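Ubiquitin-conjugating enzyme E2, putative (Trypanosoma cruzi, PDB 4DS2) probably accepts activated ubiquitin, or a ubiquitin-like modifier, as a thioester and passes it on toward target proteins, as ubiquitin-conjugating (E2) enzymes do. Local coordinates at residues A[62-67]-A[133-138]; A[93-98]-A[156-161]. All coordinates share one frame; numbering follows the deposited sequence.

Contact 1: A[62-67]-A[133-138]; sequences SVYGGA and SQYKSR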
loop_
_atom_site.group_PDB
_atom_site.type_symbol
_atom_site.label_atom_id
_atom_site.label_comp_id
_atom_site.label_asym_id
_atom_site.label_seq_id
_atom_site.Cartn_x
_atom_site.Cartn_y
_atom_site.Cartn_z
ATOM N N SER A 62 -7.792 -8.363 -9.695
ATOM C CA SER A 62 -7.403 -7.131 -10.367
ATOM C C SER A 62 -6.378 -7.291 -11.507
ATOM O O SER A 62 -5.712 -8.314 -11.630
ATOM C CB SER A 62 -6.898 -6.109 -9.335
ATOM O OG SER A 62 -5.581 -6.387 -8.901
ATOM N N VAL A 63 -6.282 -6.234 -12.315
ATOM C CA VAL A 63 -5.289 -6.078 -13.388
ATOM C C VAL A 63 -3.870 -6.376 -12.930
ATOM O O VAL A 63 -3.054 -6.932 -13.689
ATOM C CB VAL A 63 -5.289 -4.608 -13.928
ATOM C CG1 VAL A 63 -5.778 -4.550 -15.371
ATOM C CG2 VAL A 63 -6.103 -3.657 -13.050
ATOM N N TYR A 64 -3.614 -5.979 -11.680
ATOM C CA TYR A 64 -2.302 -6.030 -10.986
ATOM C C TYR A 64 -1.899 -7.372 -10.350
ATOM O O TYR A 64 -0.722 -7.583 -10.037
ATOM C CB TYR A 64 -2.306 -4.995 -9.854
ATOM C CG TYR A 64 -2.450 -3.563 -10.341
ATOM C CD1 TYR A 64 -1.353 -2.863 -10.829
ATOM C CD2 TYR A 64 -3.679 -2.924 -10.335
ATOM C CE1 TYR A 64 -1.482 -1.567 -11.280
ATOM C CE2 TYR A 64 -3.811 -1.628 -10.789
ATOM C CZ TYR A 64 -2.710 -0.954 -11.259
ATOM O OH TYR A 64 -2.815 0.343 -11.699
ATOM N N GLY A 65 -2.869 -8.261 -10.131
ATOM C CA GLY A 65 -2.589 -9.595 -9.579
ATOM C C GLY A 65 -2.690 -10.689 -10.615
ATOM O O GLY A 65 -2.949 -11.826 -10.270
ATOM N N GLY A 66 -2.479 -10.338 -11.888
ATOM C CA GLY A 66 -2.633 -11.267 -13.013
ATOM C C GLY A 66 -1.752 -12.500 -12.922
ATOM O O GLY A 66 -2.258 -13.592 -12.689
ATOM N N ALA A 67 -0.434 -12.319 -13.078
ATOM C CA ALA A 67 0.535 -13.426 -13.026
ATOM C C ALA A 67 0.970 -13.788 -11.596
ATOM O O ALA A 67 2.008 -14.434 -11.407
ATOM C CB ALA A 67 1.761 -13.072 -13.867
ATOM N N SER A 133 -7.374 -2.012 -6.408
ATOM C CA SER A 133 -8.794 -2.338 -6.538
ATOM C C SER A 133 -9.745 -1.172 -6.714
ATOM O O SER A 133 -10.701 -1.314 -7.451
ATOM C CB SER A 133 -9.233 -3.213 -5.384
ATOM O OG SER A 133 -8.845 -4.537 -5.677
ATOM N N GLN A 134 -9.510 -0.029 -6.074
ATOM C CA GLN A 134 -10.458 1.063 -6.199
ATOM C C GLN A 134 -9.890 2.210 -7.001
ATOM O O GLN A 134 -10.297 3.345 -6.830
ATOM C CB GLN A 134 -10.922 1.571 -4.831
ATOM C CG GLN A 134 -11.457 0.501 -3.869
ATOM C CD GLN A 134 -12.713 -0.259 -4.353
ATOM O OE1 GLN A 134 -13.407 0.161 -5.288
ATOM N NE2 GLN A 134 -13.029 -1.373 -3.671
ATOM N N TYR A 135 -9.000 1.925 -7.921
ATOM C CA TYR A 135 -8.324 2.993 -8.650
ATOM C C TYR A 135 -9.208 3.768 -9.618
ATOM O O TYR A 135 -8.955 4.984 -9.829
ATOM C CB TYR A 135 -7.102 2.467 -9.415
ATOM C CG TYR A 135 -7.401 1.296 -10.319
ATOM C CD1 TYR A 135 -7.422 -0.008 -9.805
ATOM C CD2 TYR A 135 -7.674 1.484 -11.664
ATOM C CE1 TYR A 135 -7.706 -1.089 -10.610
ATOM C CE2 TYR A 135 -7.954 0.400 -12.491
ATOM C CZ TYR A 135 -7.959 -0.890 -11.961
ATOM O OH TYR A 135 -8.212 -1.982 -12.763
ATOM N N LYS A 136 -10.217 3.097 -10.210
ATOM C CA LYS A 136 -11.132 3.722 -11.220
ATOM C C LYS A 136 -11.863 4.956 -10.720
ATOM O O LYS A 136 -12.173 5.828 -11.524
ATOM C CB LYS A 136 -12.170 2.724 -11.769
ATOM C CG LYS A 136 -11.592 1.631 -12.662
ATOM C CD LYS A 136 -12.643 0.964 -13.548
ATOM C CE LYS A 136 -12.178 -0.403 -14.082
ATOM N NZ LYS A 136 -12.277 -1.608 -13.190
ATOM N N SER A 137 -12.141 5.025 -9.413
ATOM C CA SER A 137 -12.852 6.179 -8.819
ATOM C C SER A 137 -11.858 7.241 -8.295
ATOM O O SER A 137 -11.160 7.075 -7.278
ATOM C CB SER A 137 -13.841 5.750 -7.750
ATOM O OG SER A 137 -13.126 5.376 -6.604
ATOM N N ARG A 138 -11.816 8.340 -9.023
ATOM C CA ARG A 138 -10.912 9.421 -8.761
ATOM C C ARG A 138 -11.294 10.216 -7.505
ATOM O O ARG A 138 -12.470 10.486 -7.287
ATOM C CB ARG A 138 -10.952 10.361 -9.961
ATOM C CG ARG A 138 -9.963 11.499 -9.881
ATOM C CD ARG A 138 -9.603 12.038 -11.256
ATOM N NE ARG A 138 -8.521 13.004 -11.116
ATOM C CZ ARG A 138 -8.678 14.260 -10.707
ATOM N NH1 ARG A 138 -9.899 14.736 -10.415
ATOM N NH2 ARG A 138 -7.611 15.055 -10.607
HETATM O O HOH W 1 -8.811 -4.253 -11.054
#

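Contact 2: A[93-98]-A[156-161]; sequences PVYSPL and QDFAAR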
loop_
_atom_site.group_PDB
_atom_site.type_symbol
_atom_site.label_atom_id
_atom_site.label_comp_id
_atom_site.label_asym_id
_atom_site.label_seq_id
_atom_site.Cartn_x
_atom_site.Cartn_y
_atom_site.Cartn_z
ATOM N N PRO A 93 8.095 -0.914 -9.071
ATOM C CA PRO A 93 7.311 0.024 -9.886
ATOM C C PRO A 93 5.909 -0.520 -10.154
ATOM O O PRO A 93 5.710 -1.748 -10.193
ATOM C CB PRO A 93 8.107 0.143 -11.187
ATOM C CG PRO A 93 8.953 -1.080 -11.236
ATOM C CD PRO A 93 9.275 -1.404 -9.793
ATOM N N VAL A 94 4.965 0.417 -10.263
ATOM C CA VAL A 94 3.529 0.172 -10.450
ATOM C C VAL A 94 3.004 1.289 -11.376
ATOM O O VAL A 94 3.168 2.495 -11.067
ATOM C CB VAL A 94 2.735 0.192 -9.108
ATOM C CG1 VAL A 94 1.259 -0.151 -9.342
ATOM C CG2 VAL A 94 3.358 -0.763 -8.097
ATOM N N TYR A 95 2.440 0.899 -12.536
ATOM C CA TYR A 95 1.814 1.884 -13.405
ATOM C C TYR A 95 0.432 2.161 -12.806
ATOM O O TYR A 95 -0.370 1.264 -12.619
ATOM C CB TYR A 95 1.758 1.417 -14.865
ATOM C CG TYR A 95 1.244 2.471 -15.832
ATOM C CD1 TYR A 95 2.040 3.556 -16.184
ATOM C CD2 TYR A 95 -0.056 2.398 -16.372
ATOM C CE1 TYR A 95 1.568 4.537 -17.059
ATOM C CE2 TYR A 95 -0.539 3.368 -17.259
ATOM C CZ TYR A 95 0.274 4.447 -17.601
ATOM O OH TYR A 95 -0.163 5.442 -18.469
ATOM N N SER A 96 0.182 3.426 -12.470
ATOM C CA SER A 96 -1.028 3.821 -11.769
ATOM C C SER A 96 -1.171 5.335 -11.749
ATOM O O SER A 96 -0.157 6.056 -11.703
ATOM C CB SER A 96 -0.973 3.314 -10.329
ATOM O OG SER A 96 -1.880 4.017 -9.493
ATOM N N PRO A 97 -2.438 5.820 -11.736
ATOM C CA PRO A 97 -2.705 7.243 -11.463
ATOM C C PRO A 97 -2.351 7.682 -10.030
ATOM O O PRO A 97 -2.156 8.874 -9.778
ATOM C CB PRO A 97 -4.225 7.356 -11.648
ATOM C CG PRO A 97 -4.723 6.017 -12.125
ATOM C CD PRO A 97 -3.686 5.025 -11.787
ATOM N N LEU A 98 -2.288 6.717 -9.111
ATOM C CA LEU A 98 -2.144 7.026 -7.668
ATOM C C LEU A 98 -0.648 6.918 -7.166
ATOM O O LEU A 98 -0.288 7.396 -6.074
ATOM C CB LEU A 98 -3.168 6.187 -6.848
ATOM C CG LEU A 98 -4.698 6.318 -7.127
ATOM C CD1 LEU A 98 -5.456 5.118 -6.554
ATOM C CD2 LEU A 98 -5.304 7.599 -6.583
ATOM N N GLN A 156 -9.137 -0.099 -21.827
ATOM C CA GLN A 156 -8.693 -1.424 -22.241
ATOM C C GLN A 156 -7.154 -1.448 -22.516
ATOM O O GLN A 156 -6.463 -2.391 -22.087
ATOM C CB GLN A 156 -9.592 -1.961 -23.387
ATOM C CG GLN A 156 -9.429 -1.275 -24.757
ATOM C CD GLN A 156 -9.888 0.183 -24.814
ATOM O OE1 GLN A 156 -10.964 0.527 -24.325
ATOM N NE2 GLN A 156 -9.071 1.038 -25.429
ATOM N N ASP A 157 -6.610 -0.394 -23.140
ATOM C CA ASP A 157 -5.162 -0.316 -23.422
ATOM C C ASP A 157 -4.355 -0.086 -22.136
ATOM O O ASP A 157 -3.181 -0.461 -22.078
ATOM C CB ASP A 157 -4.827 0.797 -24.429
ATOM C CG ASP A 157 -5.579 0.661 -25.774
ATOM O OD1 ASP A 157 -6.528 -0.142 -25.893
ATOM O OD2 ASP A 157 -5.215 1.379 -26.729
ATOM N N PHE A 158 -4.975 0.555 -21.130
ATOM C CA PHE A 158 -4.386 0.747 -19.772
ATOM C C PHE A 158 -4.128 -0.594 -19.055
ATOM O O PHE A 158 -3.098 -0.767 -18.393
ATOM C CB PHE A 158 -5.295 1.653 -18.895
ATOM C CG PHE A 158 -4.909 1.693 -17.425
ATOM C CD1 PHE A 158 -5.354 0.721 -16.545
ATOM C CD2 PHE A 158 -4.120 2.723 -16.923
ATOM C CE1 PHE A 158 -4.988 0.755 -15.214
ATOM C CE2 PHE A 158 -3.772 2.769 -15.587
ATOM C CZ PHE A 158 -4.195 1.778 -14.735
ATOM N N ALA A 159 -5.069 -1.527 -19.193
ATOM C CA ALA A 159 -4.926 -2.901 -18.674
ATOM C C ALA A 159 -3.702 -3.629 -19.254
ATOM O O ALA A 159 -2.872 -4.156 -18.494
ATOM C CB ALA A 159 -6.179 -3.712 -18.965
ATOM N N ALA A 160 -3.602 -3.668 -20.592
ATOM C CA ALA A 160 -2.477 -4.347 -21.289
ATOM C C ALA A 160 -1.144 -3.772 -20.849
ATOM O O ALA A 160 -0.144 -4.474 -20.768
ATOM C CB ALA A 160 -2.618 -4.218 -22.806
ATOM N N ARG A 161 -1.158 -2.479 -20.566
ATOM C CA ARG A 161 0.021 -1.744 -20.098
ATOM C C ARG A 161 0.417 -2.089 -18.645
ATOM O O ARG A 161 1.610 -2.099 -18.332
ATOM C CB ARG A 161 -0.215 -0.240 -20.285
ATOM C CG ARG A 161 0.903 0.645 -19.812
ATOM C CD ARG A 161 0.593 2.107 -20.145
ATOM N NE ARG A 161 0.663 2.415 -21.583
ATOM C CZ ARG A 161 0.684 3.659 -22.074
ATOM N NH1 ARG A 161 0.614 4.705 -21.254
ATOM N NH2 ARG A 161 0.770 3.868 -23.380
#

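Contact 1: A[62-67]-A[133-138]
A T-shaped aromatic pair, Y64 against Y135, joins the loop between two strands of the E2 fold's antiparallel sheet to the loop that follows helix 120-132. The edge of the Y64 ring points into one face of Y135, with centroids 5.7 Å apart and planes at 88°. The touching carbons are Y64 CE2 and Y135 CE1, 3.9 Å apart. Chi1 of 53° sets CG of Y135 between the backbone N and the carbonyl carbon, which brings the ring out from the 134-137 beta turn to lie beside Y64. The apolar branch of V63 lies obliquely against the hydroxyl end of Y135, modelled too close for its exact placing to be trusted. Tyrosine suits both places, since each ring packs in the interior while its hydroxyl still finds a polar partner. Y135 OH meets a water at 2.9 Å, in the plane of the ring, and that water also takes a weak bond from V63 N; Y64 OH bonds to Y95 O. Y64 also meets the ring of F132, the last residue of helix 120-132. The two tyrosines both rest on F158 of helix 155-162, while L151 of helix 145-153 touches Y135.

Contact 2: A[93-98]-A[156-161]
Y95 OH receives a hydrogen bond from R161 NH1 at 3.0 Å, the one hydrogen bond between segments 93-98 and 156-161. The bond is bent (143°), but the hydroxyl lies nearly in the guanidinium plane, at its edge, where the NH1 hydrogens point. The same arginine also uses its aliphatic part. The extended chi1 and chi2 set CD over one face of the Y95 ring, and the bend at chi3 (-70°) then carries the guanidinium round so that NH1 meets the hydroxyl. CD stands 3.7 Å from the Y95 ring centroid, a CH-pi contact somewhat off centre. Arginine therefore suits this partly exposed place: its methylenes pack on the aromatic face and its charged end reaches the phenol oxygen. Tyrosine answers it by offering both a ring face and an acceptor hydroxyl. A further cation-pi contact with Y150 probably helps to steady the guanidinium.

F158, one helical turn before R161, supplies the buried part of the interface. With CG anti to its backbone N, the ring end comes in close to the loop and meets the edge of Y95, CD2 lying 3.7 Å from Y95 CE2. The two ring planes are inclined at 43°, neither stacked nor perpendicular. P97 CD approaches the far end of the phenylalanine at 4.4 Å from F158 CZ, a looser apolar contact. Phenylalanine suits this site, its ring meeting only apolar groups across the contact. S96, whose CB points away from the helix, accepts L98 N on OG at 2.8 Å in an ST turn that spans P97. Helix 145-153 borders the same interface: A147 touches Y95, R148 touches P97 and L151 touches F158, while the backbone of P97 is hydrogen-bonded to V143 and N144 just ahead of that helix.

Overall arrangement
Contacts 1 and 2 lie side by side, their centres about 9 Å apart, and both involve helix 155-162: contact 2 includes it directly, whereas contact 1 packs against it. Both are partly buried; contact 1 is nearer the centre of the chain, its centre about 12 Å from it against 16 Å. Their chemistry differs too. Contact 1 joins two loops through aromatic and apolar packing, with a water between Y135 OH and V63 N, while contact 2 fixes a loop to a helix and adds a charged arginine at a more exposed margin. Y64 and F158 join the two: the Y64 hydroxyl, besides its bond to the 93-98 backbone, packs on F158 CZ, and V63 meets A159.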